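General secretion pathway protein H (Vibrio cholerae, PDB 2QV8) serves as a minor pseudopilin of the type II secretion system, part of the pseudopilus tip complex critical for recognising and binding secreted substrates such as toxins and proteases. Local coordinates at residues G118-F123 with V140-N145; E136-T141 with L150-E155. One frame throughout, in Å; residues are numbered along the deposited sequence.

Interaction 1 (G118-F123 with V140-N145)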
loop_
_atom_site.group_PDB
_atom_site.type_symbol
_atom_site.label_atom_id
_atom_site.label_comp_id
_atom_site.label_asym_id
_atom_site.label_seq_id
_atom_site.Cartn_x
_atom_site.Cartn_y
_atom_site.Cartn_z
ATOM N N GLY A 118 -4.713 0.068 16.527
ATOM C CA GLY A 118 -5.670 0.160 15.453
ATOM C C GLY A 118 -5.441 1.387 14.592
ATOM O O GLY A 118 -6.160 1.587 13.627
ATOM N N GLU A 119 -4.450 2.221 14.931
ATOM C CA GLU A 119 -4.164 3.399 14.133
ATOM C C GLU A 119 -3.396 2.994 12.884
ATOM O O GLU A 119 -2.602 2.069 12.908
ATOM C CB GLU A 119 -3.314 4.417 14.894
ATOM C CG GLU A 119 -3.888 4.907 16.197
ATOM C CD GLU A 119 -2.800 5.531 17.042
ATOM O OE1 GLU A 119 -2.232 6.540 16.562
ATOM O OE2 GLU A 119 -2.469 4.982 18.136
ATOM N N VAL A 120 -3.650 3.703 11.803
ATOM C CA VAL A 120 -2.996 3.453 10.550
ATOM C C VAL A 120 -2.497 4.787 10.036
ATOM O O VAL A 120 -3.213 5.792 10.090
ATOM C CB VAL A 120 -3.919 2.749 9.525
ATOM C CG1 VAL A 120 -3.252 2.705 8.138
ATOM C CG2 VAL A 120 -4.335 1.328 10.017
ATOM N N THR A 121 -1.277 4.810 9.544
ATOM C CA THR A 121 -0.744 6.033 8.918
ATOM C C THR A 121 -1.732 6.602 7.864
ATOM O O THR A 121 -2.026 5.902 6.939
ATOM C CB THR A 121 0.573 5.710 8.173
ATOM O OG1 THR A 121 1.539 5.158 9.089
ATOM C CG2 THR A 121 1.133 6.971 7.434
ATOM N N PRO A 122 -2.200 7.868 7.994
ATOM C CA PRO A 122 -3.080 8.434 6.942
ATOM C C PRO A 122 -2.402 8.459 5.560
ATOM O O PRO A 122 -1.294 8.935 5.424
ATOM C CB PRO A 122 -3.379 9.825 7.445
ATOM C CG PRO A 122 -3.148 9.765 8.939
ATOM C CD PRO A 122 -2.029 8.806 9.123
ATOM N N PHE A 123 -3.072 7.934 4.549
ATOM C CA PHE A 123 -2.481 7.832 3.228
ATOM C C PHE A 123 -3.590 7.588 2.189
ATOM O O PHE A 123 -4.754 7.297 2.535
ATOM C CB PHE A 123 -1.474 6.645 3.170
ATOM C CG PHE A 123 -2.163 5.317 3.019
ATOM C CD1 PHE A 123 -2.688 4.667 4.110
ATOM C CD2 PHE A 123 -2.327 4.748 1.754
ATOM C CE1 PHE A 123 -3.369 3.481 3.936
ATOM C CE2 PHE A 123 -3.024 3.584 1.593
ATOM C CZ PHE A 123 -3.546 2.956 2.684
ATOM N N VAL A 140 -7.289 3.306 -2.352
ATOM C CA VAL A 140 -7.517 2.814 -1.022
ATOM C C VAL A 140 -6.909 3.879 -0.111
ATOM O O VAL A 140 -5.769 4.292 -0.328
ATOM C CB VAL A 140 -6.865 1.442 -0.762
ATOM C CG1 VAL A 140 -7.007 1.084 0.769
ATOM C CG2 VAL A 140 -7.447 0.339 -1.716
ATOM N N THR A 141 -7.654 4.275 0.917
ATOM C CA THR A 141 -7.214 5.352 1.798
ATOM C C THR A 141 -7.448 4.997 3.262
ATOM O O THR A 141 -8.398 4.309 3.592
ATOM C CB THR A 141 -7.913 6.686 1.446
ATOM O OG1 THR A 141 -7.284 7.765 2.136
ATOM C CG2 THR A 141 -9.426 6.654 1.771
ATOM N N ALA A 142 -6.539 5.455 4.126
ATOM C CA ALA A 142 -6.771 5.412 5.569
ATOM C C ALA A 142 -6.896 6.888 5.938
ATOM O O ALA A 142 -6.001 7.707 5.693
ATOM C CB ALA A 142 -5.647 4.728 6.322
ATOM N N GLN A 143 -8.072 7.260 6.423
ATOM C CA GLN A 143 -8.382 8.684 6.595
ATOM C C GLN A 143 -7.803 9.174 7.894
ATOM O O GLN A 143 -7.444 8.375 8.766
ATOM C CB GLN A 143 -9.901 8.925 6.512
ATOM C CG GLN A 143 -10.471 8.514 5.184
ATOM C CD GLN A 143 -11.939 8.885 4.992
ATOM O OE1 GLN A 143 -12.400 8.987 3.859
ATOM N NE2 GLN A 143 -12.667 9.123 6.099
ATOM N N GLU A 144 -7.682 10.495 8.029
ATOM C CA GLU A 144 -7.190 11.089 9.282
ATOM C C GLU A 144 -8.028 10.622 10.487
ATOM O O GLU A 144 -7.508 10.441 11.580
ATOM C CB GLU A 144 -7.241 12.613 9.201
ATOM C CG GLU A 144 -6.204 13.230 8.286
ATOM C CD GLU A 144 -4.801 13.266 8.896
ATOM O OE1 GLU A 144 -4.677 13.142 10.150
ATOM O OE2 GLU A 144 -3.829 13.438 8.113
ATOM N N ASN A 145 -9.332 10.425 10.274
ATOM C CA ASN A 145 -10.239 9.939 11.338
ATOM C C ASN A 145 -10.160 8.429 11.663
ATOM O O ASN A 145 -10.843 7.975 12.572
ATOM C CB ASN A 145 -11.697 10.342 11.027
ATOM C CG ASN A 145 -12.276 9.622 9.818
ATOM O OD1 ASN A 145 -11.634 8.775 9.198
ATOM N ND2 ASN A 145 -13.505 9.977 9.466
#
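Phe123 and Ala142 form an antiparallel hydrogen-bonded pair, Phe123 N giving to Ala142 O at 3.2 Å and Ala142 N to Phe123 O at 3.0 Å, where the chain leaves the 115-122 loop and enters strand 123-129. The first bond lies in the carbonyl plane on a lone pair. In the conformer described here, one of two modelled, Thr141 OG1 also donates to Phe123 O (2.6 Å), from the opposite face of the carbonyl plane to Ala142 N. That bond, like the meeting with Thr124 OG1, depends on this conformer, in which OG1 stands anti to the backbone N (chi1 -169°); a beta-branched residue suits the strand. The phenyl ring of Phe123 hangs over the neighbouring strand, Ala142 N and Thr141 CA lying over one face, and CE1 touches Ala142 CB at 3.5 Å. The same methyl is also met by Val120 CG1 at 3.6 Å, so a small side chain fits between ring and valine, and the Phe123 side chain also touches Phe10 and Leu14 of helix 2-24. Pro122, which has no N-H, adds a CA-H...O contact to the same Ala142 O (3.3 Å). The Pro122 and Glu144 side chains cross at about a right angle, Pro122 CB lying 3.7 Å from Glu144 OE2. In the buried residues Phe123 and Ala142, the paired backbone and packed methyl probably help set where loop becomes strand.

Interaction 2 (E136-T141 with L150-E155)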
loop_
_atom_site.group_PDB
_atom_site.type_symbol
_atom_site.label_atom_id
_atom_site.label_comp_id
_atom_site.label_asym_id
_atom_site.label_seq_id
_atom_site.Cartn_x
_atom_site.Cartn_y
_atom_site.Cartn_z
ATOM N N GLU A 136 -7.891 10.674 -8.611
ATOM C CA GLU A 136 -9.290 10.200 -8.688
ATOM C C GLU A 136 -9.457 8.871 -9.420
ATOM O O GLU A 136 -10.482 8.615 -10.038
ATOM C CB GLU A 136 -10.218 11.296 -9.228
ATOM C CG GLU A 136 -10.062 12.610 -8.406
ATOM C CD GLU A 136 -11.281 13.464 -8.415
ATOM O OE1 GLU A 136 -11.675 13.891 -9.515
ATOM O OE2 GLU A 136 -11.867 13.683 -7.327
ATOM N N GLN A 137 -8.454 7.999 -9.286
ATOM C CA GLN A 137 -8.503 6.638 -9.799
ATOM C C GLN A 137 -9.085 5.669 -8.780
ATOM O O GLN A 137 -9.649 6.092 -7.774
ATOM C CB GLN A 137 -7.070 6.185 -10.196
ATOM C CG GLN A 137 -6.407 6.986 -11.314
ATOM C CD GLN A 137 -6.966 6.712 -12.721
ATOM O OE1 GLN A 137 -7.911 5.953 -12.889
ATOM N NE2 GLN A 137 -6.322 7.304 -13.751
ATOM N N TRP A 138 -8.951 4.362 -9.005
ATOM C CA TRP A 138 -9.235 3.409 -7.964
ATOM C C TRP A 138 -8.257 3.691 -6.819
ATOM O O TRP A 138 -7.063 3.803 -7.056
ATOM C CB TRP A 138 -9.120 1.966 -8.460
ATOM C CG TRP A 138 -10.345 1.500 -9.145
ATOM C CD1 TRP A 138 -10.543 1.399 -10.487
ATOM C CD2 TRP A 138 -11.560 1.076 -8.520
ATOM N NE1 TRP A 138 -11.807 0.941 -10.739
ATOM C CE2 TRP A 138 -12.453 0.722 -9.549
ATOM C CE3 TRP A 138 -11.976 0.953 -7.199
ATOM C CZ2 TRP A 138 -13.740 0.277 -9.296
ATOM C CZ3 TRP A 138 -13.283 0.488 -6.946
ATOM C CH2 TRP A 138 -14.133 0.155 -7.987
ATOM N N ARG A 139 -8.775 3.890 -5.601
ATOM C CA ARG A 139 -7.939 4.289 -4.467
ATOM C C ARG A 139 -8.282 3.510 -3.196
ATOM O O ARG A 139 -9.429 3.138 -2.968
ATOM C CB ARG A 139 -8.130 5.762 -4.153
ATOM C CG ARG A 139 -7.395 6.721 -5.056
ATOM C CD ARG A 139 -8.071 8.053 -5.117
ATOM N NE ARG A 139 -9.333 7.944 -5.808
ATOM C CZ ARG A 139 -10.392 8.724 -5.650
ATOM N NH1 ARG A 139 -10.396 9.748 -4.810
ATOM N NH2 ARG A 139 -11.462 8.466 -6.372
ATOM N N VAL A 140 -7.289 3.306 -2.352
ATOM C CA VAL A 140 -7.517 2.814 -1.022
ATOM C C VAL A 140 -6.909 3.879 -0.111
ATOM O O VAL A 140 -5.769 4.292 -0.328
ATOM C CB VAL A 140 -6.865 1.442 -0.762
ATOM C CG1 VAL A 140 -7.007 1.084 0.769
ATOM C CG2 VAL A 140 -7.447 0.339 -1.716
ATOM N N THR A 141 -7.654 4.275 0.917
ATOM C CA THR A 141 -7.214 5.352 1.798
ATOM C C THR A 141 -7.448 4.997 3.262
ATOM O O THR A 141 -8.398 4.309 3.592
ATOM C CB THR A 141 -7.913 6.686 1.446
ATOM O OG1 THR A 141 -7.284 7.765 2.136
ATOM C CG2 THR A 141 -9.426 6.654 1.771
ATOM N N LEU A 150 -12.278 2.055 0.278
ATOM C CA LEU A 150 -12.020 1.820 -1.131
ATOM C C LEU A 150 -12.852 2.818 -1.959
ATOM O O LEU A 150 -14.097 2.865 -1.839
ATOM C CB LEU A 150 -12.378 0.367 -1.492
ATOM C CG LEU A 150 -12.326 -0.047 -2.963
ATOM C CD1 LEU A 150 -10.884 -0.153 -3.451
ATOM C CD2 LEU A 150 -13.072 -1.359 -3.152
ATOM N N LEU A 151 -12.162 3.621 -2.749
ATOM C CA LEU A 151 -12.797 4.634 -3.606
ATOM C C LEU A 151 -12.720 4.263 -5.097
ATOM O O LEU A 151 -11.669 3.894 -5.601
ATOM C CB LEU A 151 -12.191 5.999 -3.379
ATOM C CG LEU A 151 -12.133 6.585 -1.963
ATOM C CD1 LEU A 151 -11.323 7.837 -1.941
ATOM C CD2 LEU A 151 -13.532 6.895 -1.478
ATOM N N ALA A 152 -13.844 4.387 -5.795
ATOM C CA ALA A 152 -13.908 4.177 -7.250
ATOM C C ALA A 152 -13.366 5.397 -7.971
ATOM O O ALA A 152 -13.297 6.486 -7.412
ATOM C CB ALA A 152 -15.344 3.887 -7.718
ATOM N N PRO A 153 -13.004 5.228 -9.235
ATOM C CA PRO A 153 -12.608 6.372 -10.043
ATOM C C PRO A 153 -13.677 7.440 -10.065
ATOM O O PRO A 153 -14.890 7.128 -10.200
ATOM C CB PRO A 153 -12.424 5.777 -11.442
ATOM C CG PRO A 153 -12.261 4.354 -11.245
ATOM C CD PRO A 153 -12.997 3.986 -10.006
ATOM N N GLY A 154 -13.254 8.697 -9.916
ATOM C CA GLY A 154 -14.206 9.799 -9.894
ATOM C C GLY A 154 -14.846 10.120 -8.552
ATOM O O GLY A 154 -15.336 11.220 -8.346
ATOM N N GLU A 155 -14.812 9.178 -7.636
ATOM C CA GLU A 155 -15.435 9.317 -6.327
ATOM C C GLU A 155 -14.655 10.273 -5.436
ATOM O O GLU A 155 -13.439 10.205 -5.359
ATOM C CB GLU A 155 -15.531 7.929 -5.672
ATOM C CG GLU A 155 -16.300 7.942 -4.389
ATOM C CD GLU A 155 -16.548 6.585 -3.741
ATOM O OE1 GLU A 155 -16.101 5.534 -4.254
ATOM O OE2 GLU A 155 -17.218 6.602 -2.681
HETATM O O HOH W 1 -14.849 13.697 -7.841
#
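Arg139 and Leu151 make the antiparallel hydrogen-bonded pair of this hairpin, Arg139 N to Leu151 O at 2.9 Å and Leu151 N to Arg139 O at 2.8 Å; beyond the strand end, Gly154 N continues the backbone pairing by donating to Glu136 O. Gly154 occupies the third position of a type II turn, Ala152 to Glu155, where its positive phi suits glycine, since a CB would be jammed against the preceding carbonyl O.

The polar side-chain bonds centre on the guanidinium of Arg139. Its NH1 and NH2 both point at Glu155 O, NH2 at 2.8 Å on a lone pair in the carbonyl plane, while NE gives a nearly straight bond to Gln137 O (172°). A bend at chi3 (-69°) turns the group back over the turn, where Glu136 CA and Leu151 CD1 sandwich it and limit its rotation. The turn is closed by Glu155 N donating to Ala152 O, and Glu155 OE1 accepts from Ala152 N as a second tie. A water links Glu136 OE2 with Gly154 O.

Apolar contact centres on Trp138, whose broad flat indole spans two residues at once. Over one face, Pro153 CD sits 3.3 Å from the five-membered-ring centroid and Ala152 CA 3.9 Å from that of the six-membered ring, both CH-pi contacts. Leu150 CD1 completes this patch, touching Trp138 CE3 and Val140 CG2.

Trp138 also rests on Ala3 and Lys4, and Leu150 on Ala7, of helix 2-24, whereas Arg139 lies beside Thr124 and Ser126 of strand 123-129.

In the fold
Both contacts use strand 138-142 and share Val140 and Thr141, their centres lying 14 Å apart. Interaction 1 joins its end to the start of strand 123-129, and interaction 2 joins its beginning to the last strand, 148-151, and the turn that follows. In the four-stranded antiparallel sheet, ordered 68-74, 123-129, 138-142, 148-151, strand 138-142 is therefore held on each side by a neighbour. Along the chain come 118-123, then 136-145 serving both, then 150-155. Helix 2-24 packs against side chains from both contacts, giving the pilin-like arrangement of a long N-terminal helix against beta-sheet, consistent with membership of the pilus clan.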